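Local coordinates for protein probable amino acid aminotransferase (PDB 6Q1S) that is probably a class IV aminotransferase, a pyridoxal-phosphate-dependent type of enzyme, and holds 4'-deoxy-4'-aminopyridoxal-5'-phosphate in its pocket, at residues P17-H20 / A21-A25; C44-E47 / A48-R52; T273-A276 / E277-A280. One frame throughout, in Å; residues are numbered along the deposited sequence.

Contact 1. Residues P17-H20 / A21-A25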
# COMPACT_ATOMS: atom_id res chain seq x y z
N PRO B 17 15.95 8.68 15.87
CA PRO B 17 15.47 8.24 14.56
C PRO B 17 16.44 7.27 13.91
O PRO B 17 17.65 7.36 14.08
CB PRO B 17 15.36 9.54 13.76
CG PRO B 17 15.43 10.65 14.77
CD PRO B 17 16.27 10.12 15.88
N LEU B 18 15.87 6.32 13.17
CA LEU B 18 16.65 5.34 12.42
C LEU B 18 16.57 5.53 10.92
O LEU B 18 17.58 5.36 10.22
CB LEU B 18 16.19 3.92 12.77
CG LEU B 18 16.83 2.80 11.94
CD1 LEU B 18 18.34 2.78 12.14
CD2 LEU B 18 16.22 1.46 12.29
N LEU B 19 15.41 5.90 10.40
CA LEU B 19 15.17 5.93 8.96
C LEU B 19 15.31 7.35 8.42
O LEU B 19 14.91 8.32 9.07
CB LEU B 19 13.78 5.39 8.64
CG LEU B 19 13.45 4.09 9.37
CD1 LEU B 19 11.96 3.84 9.37
CD2 LEU B 19 14.19 2.93 8.73
N HIS B 20 15.87 7.45 7.22
CA HIS B 20 16.00 8.73 6.54
C HIS B 20 14.67 9.13 5.91
O HIS B 20 13.74 8.32 5.77
CB HIS B 20 17.10 8.66 5.49
CG HIS B 20 18.46 8.40 6.05
ND1 HIS B 20 19.41 9.39 6.18
CD2 HIS B 20 19.02 7.27 6.54
CE1 HIS B 20 20.51 8.87 6.71
NE2 HIS B 20 20.30 7.59 6.94
N ALA B 21 14.57 10.40 5.53
CA ALA B 21 13.33 10.92 4.96
C ALA B 21 13.05 10.36 3.57
O ALA B 21 11.92 10.45 3.10
CB ALA B 21 13.38 12.44 4.90
N ASP B 22 14.06 9.79 2.91
CA ASP B 22 13.92 9.27 1.56
C ASP B 22 13.92 7.75 1.51
O ASP B 22 14.09 7.17 0.43
CB ASP B 22 15.02 9.83 0.65
CG ASP B 22 16.40 9.64 1.23
OD1 ASP B 22 17.39 9.97 0.54
OD2 ASP B 22 16.51 9.13 2.37
N ASP B 23 13.76 7.08 2.65
CA ASP B 23 13.66 5.63 2.65
C ASP B 23 12.38 5.21 1.94
O ASP B 23 11.30 5.76 2.21
CB ASP B 23 13.69 5.09 4.08
CG ASP B 23 13.95 3.60 4.14
OD1 ASP B 23 13.05 2.82 3.74
OD2 ASP B 23 15.05 3.20 4.57
N LEU B 24 12.49 4.24 1.03
CA LEU B 24 11.35 3.86 0.21
C LEU B 24 10.23 3.22 1.02
O LEU B 24 9.10 3.14 0.53
CB LEU B 24 11.81 2.91 -0.90
CG LEU B 24 12.56 3.63 -2.02
CD1 LEU B 24 13.45 2.66 -2.77
CD2 LEU B 24 11.59 4.32 -2.96
N ALA B 25 10.51 2.77 2.25
CA ALA B 25 9.44 2.29 3.11
C ALA B 25 8.48 3.42 3.49
O ALA B 25 7.28 3.18 3.65
CB ALA B 25 10.01 1.66 4.37

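Contact 2. Residues C44-E47 / A48-R52. With PMP (4'-deoxy-4'-aminopyridoxal-5'-phosphate), chain G.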
# COMPACT_ATOMS: atom_id res chain seq x y z
N CYS B 44 7.70 -16.88 18.53
CA CYS B 44 7.03 -18.08 18.07
C CYS B 44 7.14 -18.24 16.56
O CYS B 44 6.91 -17.29 15.81
CB CYS B 44 5.56 -18.05 18.48
SG CYS B 44 5.31 -17.85 20.27
N LEU B 45 7.51 -19.45 16.12
CA LEU B 45 7.53 -19.82 14.71
C LEU B 45 8.41 -18.88 13.89
O LEU B 45 7.97 -18.22 12.95
CB LEU B 45 6.11 -19.86 14.15
CG LEU B 45 5.11 -20.77 14.86
CD1 LEU B 45 3.72 -20.59 14.28
CD2 LEU B 45 5.54 -22.23 14.78
N VAL B 46 9.69 -18.82 14.27
CA VAL B 46 10.62 -17.92 13.60
C VAL B 46 10.83 -18.35 12.15
O VAL B 46 10.76 -17.53 11.23
CB VAL B 46 11.95 -17.85 14.36
CG1 VAL B 46 12.94 -16.96 13.63
CG2 VAL B 46 11.73 -17.35 15.78
N GLU B 47 11.05 -19.65 11.93
CA GLU B 47 11.35 -20.13 10.58
C GLU B 47 10.19 -19.88 9.62
O GLU B 47 10.41 -19.45 8.48
CB GLU B 47 11.70 -21.61 10.62
CG GLU B 47 13.00 -21.92 11.36
CD GLU B 47 14.16 -21.07 10.87
OE1 GLU B 47 14.87 -20.48 11.71
OE2 GLU B 47 14.35 -20.98 9.63
N ALA B 48 8.96 -20.14 10.06
CA ALA B 48 7.81 -19.93 9.18
C ALA B 48 7.65 -18.47 8.80
O ALA B 48 7.16 -18.16 7.70
CB ALA B 48 6.54 -20.45 9.84
N HIS B 49 8.04 -17.55 9.68
CA HIS B 49 7.98 -16.13 9.35
C HIS B 49 9.13 -15.72 8.45
O HIS B 49 8.96 -14.87 7.57
CB HIS B 49 7.96 -15.30 10.63
CG HIS B 49 6.64 -15.29 11.33
ND1 HIS B 49 6.29 -16.24 12.27
CD2 HIS B 49 5.59 -14.45 11.24
CE1 HIS B 49 5.08 -15.99 12.72
NE2 HIS B 49 4.63 -14.90 12.11
N LEU B 50 10.31 -16.32 8.64
CA LEU B 50 11.44 -16.03 7.76
C LEU B 50 11.30 -16.73 6.41
O LEU B 50 11.87 -16.26 5.42
CB LEU B 50 12.75 -16.44 8.43
CG LEU B 50 13.17 -15.68 9.69
CD1 LEU B 50 14.41 -16.32 10.29
CD2 LEU B 50 13.41 -14.21 9.39
N GLN B 51 10.57 -17.84 6.36
CA GLN B 51 10.30 -18.48 5.08
C GLN B 51 9.37 -17.62 4.24
O GLN B 51 9.60 -17.41 3.04
CB GLN B 51 9.70 -19.87 5.30
CG GLN B 51 10.74 -20.93 5.62
CD GLN B 51 10.12 -22.29 5.92
OE1 GLN B 51 8.90 -22.43 5.93
NE2 GLN B 51 10.97 -23.28 6.17
N ARG B 52 8.29 -17.11 4.85
CA ARG B 52 7.40 -16.21 4.14
C ARG B 52 8.08 -14.88 3.84
O ARG B 52 7.82 -14.27 2.79
CB ARG B 52 6.13 -15.99 4.96
CG ARG B 52 5.11 -15.08 4.31
CD ARG B 52 3.78 -15.20 5.03
NE ARG B 52 3.74 -14.35 6.21
CZ ARG B 52 2.77 -14.38 7.12
NH1 ARG B 52 1.75 -15.21 6.97
NH2 ARG B 52 2.82 -13.57 8.17
N1 PMP G . -3.81 -11.96 6.06
C2 PMP G . -3.28 -10.71 6.11
C2A PMP G . -3.62 -9.71 5.04
C3 PMP G . -2.35 -10.33 7.21
O3 PMP G . -1.81 -9.08 7.27
C4 PMP G . -2.05 -11.35 8.23
C4A PMP G . -1.13 -11.06 9.39
N4A PMP G . -1.69 -9.98 10.21
C5 PMP G . -2.70 -12.68 8.07
C6 PMP G . -3.54 -12.90 6.99
C5A PMP G . -2.44 -13.78 9.08
O4P PMP G . -1.07 -14.18 9.00
P PMP G . -0.30 -14.72 10.30
O1P PMP G . -0.29 -13.62 11.34
O2P PMP G . -1.02 -15.93 10.83
O3P PMP G . 1.12 -15.08 9.92

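Contact 3. Residues T273-A276 / E277-A280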
# COMPACT_ATOMS: atom_id res chain seq x y z
N THR B 273 -20.24 -22.90 19.87
CA THR B 273 -20.10 -24.34 19.87
C THR B 273 -19.01 -24.79 20.84
O THR B 273 -18.03 -24.07 21.05
CB THR B 273 -19.74 -24.82 18.45
OG1 THR B 273 -20.77 -24.42 17.55
CG2 THR B 273 -19.58 -26.33 18.37
N PRO B 274 -19.16 -25.99 21.45
CA PRO B 274 -18.07 -26.56 22.26
C PRO B 274 -16.71 -26.62 21.57
O PRO B 274 -15.69 -26.76 22.25
CB PRO B 274 -18.59 -27.96 22.59
CG PRO B 274 -20.06 -27.78 22.68
CD PRO B 274 -20.44 -26.66 21.72
N ILE B 275 -16.68 -26.59 20.24
CA ILE B 275 -15.39 -26.58 19.56
C ILE B 275 -14.67 -25.26 19.76
O ILE B 275 -13.47 -25.16 19.48
CB ILE B 275 -15.57 -26.88 18.05
CG1 ILE B 275 -14.26 -27.39 17.45
CG2 ILE B 275 -16.03 -25.64 17.32
CD1 ILE B 275 -14.42 -27.95 16.04
N ALA B 276 -15.37 -24.23 20.24
CA ALA B 276 -14.75 -22.91 20.39
C ALA B 276 -13.78 -22.86 21.56
O ALA B 276 -12.79 -22.12 21.51
CB ALA B 276 -15.83 -21.84 20.54
N GLU B 277 -14.03 -23.63 22.63
CA GLU B 277 -13.09 -23.63 23.74
C GLU B 277 -11.82 -24.40 23.39
O GLU B 277 -10.73 -24.05 23.87
CB GLU B 277 -13.72 -24.20 25.02
CG GLU B 277 -14.99 -23.51 25.52
CD GLU B 277 -16.23 -23.95 24.78
OE1 GLU B 277 -16.17 -25.01 24.13
OE2 GLU B 277 -17.27 -23.27 24.90
N VAL B 278 -11.93 -25.45 22.58
CA VAL B 278 -10.74 -26.20 22.21
C VAL B 278 -9.97 -25.47 21.11
O VAL B 278 -8.75 -25.62 21.00
CB VAL B 278 -11.10 -27.64 21.78
CG1 VAL B 278 -11.85 -27.64 20.46
CG2 VAL B 278 -9.85 -28.50 21.70
N PHE B 279 -10.66 -24.65 20.31
CA PHE B 279 -10.00 -24.01 19.18
C PHE B 279 -8.89 -23.08 19.64
O PHE B 279 -7.81 -23.06 19.04
CB PHE B 279 -11.03 -23.23 18.34
CG PHE B 279 -10.50 -22.80 17.00
CD1 PHE B 279 -10.70 -23.59 15.88
CD2 PHE B 279 -9.80 -21.62 16.87
CE1 PHE B 279 -10.22 -23.19 14.65
CE2 PHE B 279 -9.31 -21.22 15.64
CZ PHE B 279 -9.52 -22.01 14.53
N ALA B 280 -9.13 -22.31 20.70
CA ALA B 280 -8.09 -21.43 21.22
C ALA B 280 -6.90 -22.24 21.71
O ALA B 280 -5.75 -21.85 21.51
CB ALA B 280 -8.65 -20.56 22.34

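Contact 1. Residues P17-H20 / A21-A25
H20 and D23 are the two ends of a type I beta turn, a local contact in the loop that leads from strand 3-6 into helix 24-27. The turn is closed by a backbone bond from D23 N to H20 O. It is weak, at 3.4 Å. A21 and D22 fill the two middle positions. The side chain of D22 folds back over the turn. Its CG sits between its own backbone N and carbonyl carbon, chi1 52°, and this brings OD2 to 3.2 Å from CB of H20. The same oxygen lies obliquely to the H20 imidazole, and ND1 of H20 is 4.8 Å from D22 OD2, so no bond joins the two groups. R99 forms a salt bridge with D22 OD2. D23 is the N-cap of helix 24-27. With CG anti to the backbone N, chi1 -165°, its carboxylate reaches forward to A25. D23 OD1 accepts from A25 N at 2.9 Å and 163°, through the lone pair that faces away from OD2. OD1 also bonds S96, and OD2 bonds T106, so both oxygens of this buried carboxylate are held. L19 comes near it too, with CD2 4.3 Å from D23 OD2. The second subunit packs on this loop: Y108 of that subunit bonds A21 O, and H20 of that subunit packs on L19. The contact therefore lies at the dimer interface. A type I turn here runs straight into an aspartate N-cap, a common way for a loop to enter a helix.

Contact 2. Residues C44-E47 / A48-R52
The backbone turns into the first turn of helix 46-59, with L50 N bonded to V46 O at 2.9 Å and Q51 N to E47 O at 2.7 Å. L45 is the N-cap residue, and its carbonyl is gripped by a side chain. H49 ND1 donates to L45 O at 2.7 Å, almost straight at 174°. The oxygen lies in the plane of the imidazole, while the donor is tilted 32° from the carbonyl plane. H49 N adds a weak bond to the same oxygen. The ring is held at its other nitrogen as well, since NE2 bonds S255, itself a partner of PMP. V46 and L50 lie side by side and point the same way, V46 CG1 3.7 Å from L50 CD1. The chain of R52 bends at chi3, 83°, and presents the guanidinium edge to the PMP phosphate. R52 NH2 bonds PMP O3P at 2.9 Å, and R52 NH1 makes a weak bond to the same oxygen. R52 NE forms a salt bridge with E34, and R52 NH1 also bonds R216 O. Around the helix, E47 forms a salt bridge with R71 of helix 67-84. L50 packs on that helix, H49 on strand 31-39, and L45 on helix 218-229.

Contact 3. Residues T273-A276 / E277-A280
I275 and F279 are joined near the start of the C-terminal helix 275-286, in an i to i+4 step. The backbone bond is from F279 N to I275 O, 3.0 Å long and bent at 132°. The donor is tilted 26° from the carbonyl plane. Just before it, A276 N bonds T273 O at 2.8 Å. T273 has its hydroxyl bonded to Q248 O. Apolar contacts follow the helix. F279 directs its ring away from the turn, CG anti to the backbone N at chi1 -167°, and into the protein. There it stacks with W251 and touches V191 and A259, so the helix is packed against the mixed sheet. I275 also packs on A193 of strand 189-194, and A276 on R261 of strand 258-265. V278 instead packs on Y232 in a loop. The side chains of I275 and V278 cross at a slant, with CG1 of I275 3.9 Å from CG1 of V278. That V278 methyl sits between its own backbone N and carbonyl carbon. This turns it back toward the preceding turn, where V278 CG1 lies 3.1 Å from I275 O.

The three contacts come in series along the chain. Contact 1 runs into helix 24-27, contact 2 opens helix 46-59, and contact 3 lies near the start of helix 275-286. Each is a place where a loop turns into a helix. Contact 2 lies nearest the chain centre. Contacts 1 and 3 lie on opposite sides of that centre, their own centres about 44 Å apart. Contact 2 is about 26 Å from each, centre to centre. Contacts 1 and 2 both pack on the antiparallel sheet, through strands 106-113 and 31-39. Contact 3 rests on the mixed sheet. So contact 2 belongs to the PMP pocket, contact 1 to the subunit interface, and contact 3 is surface packing.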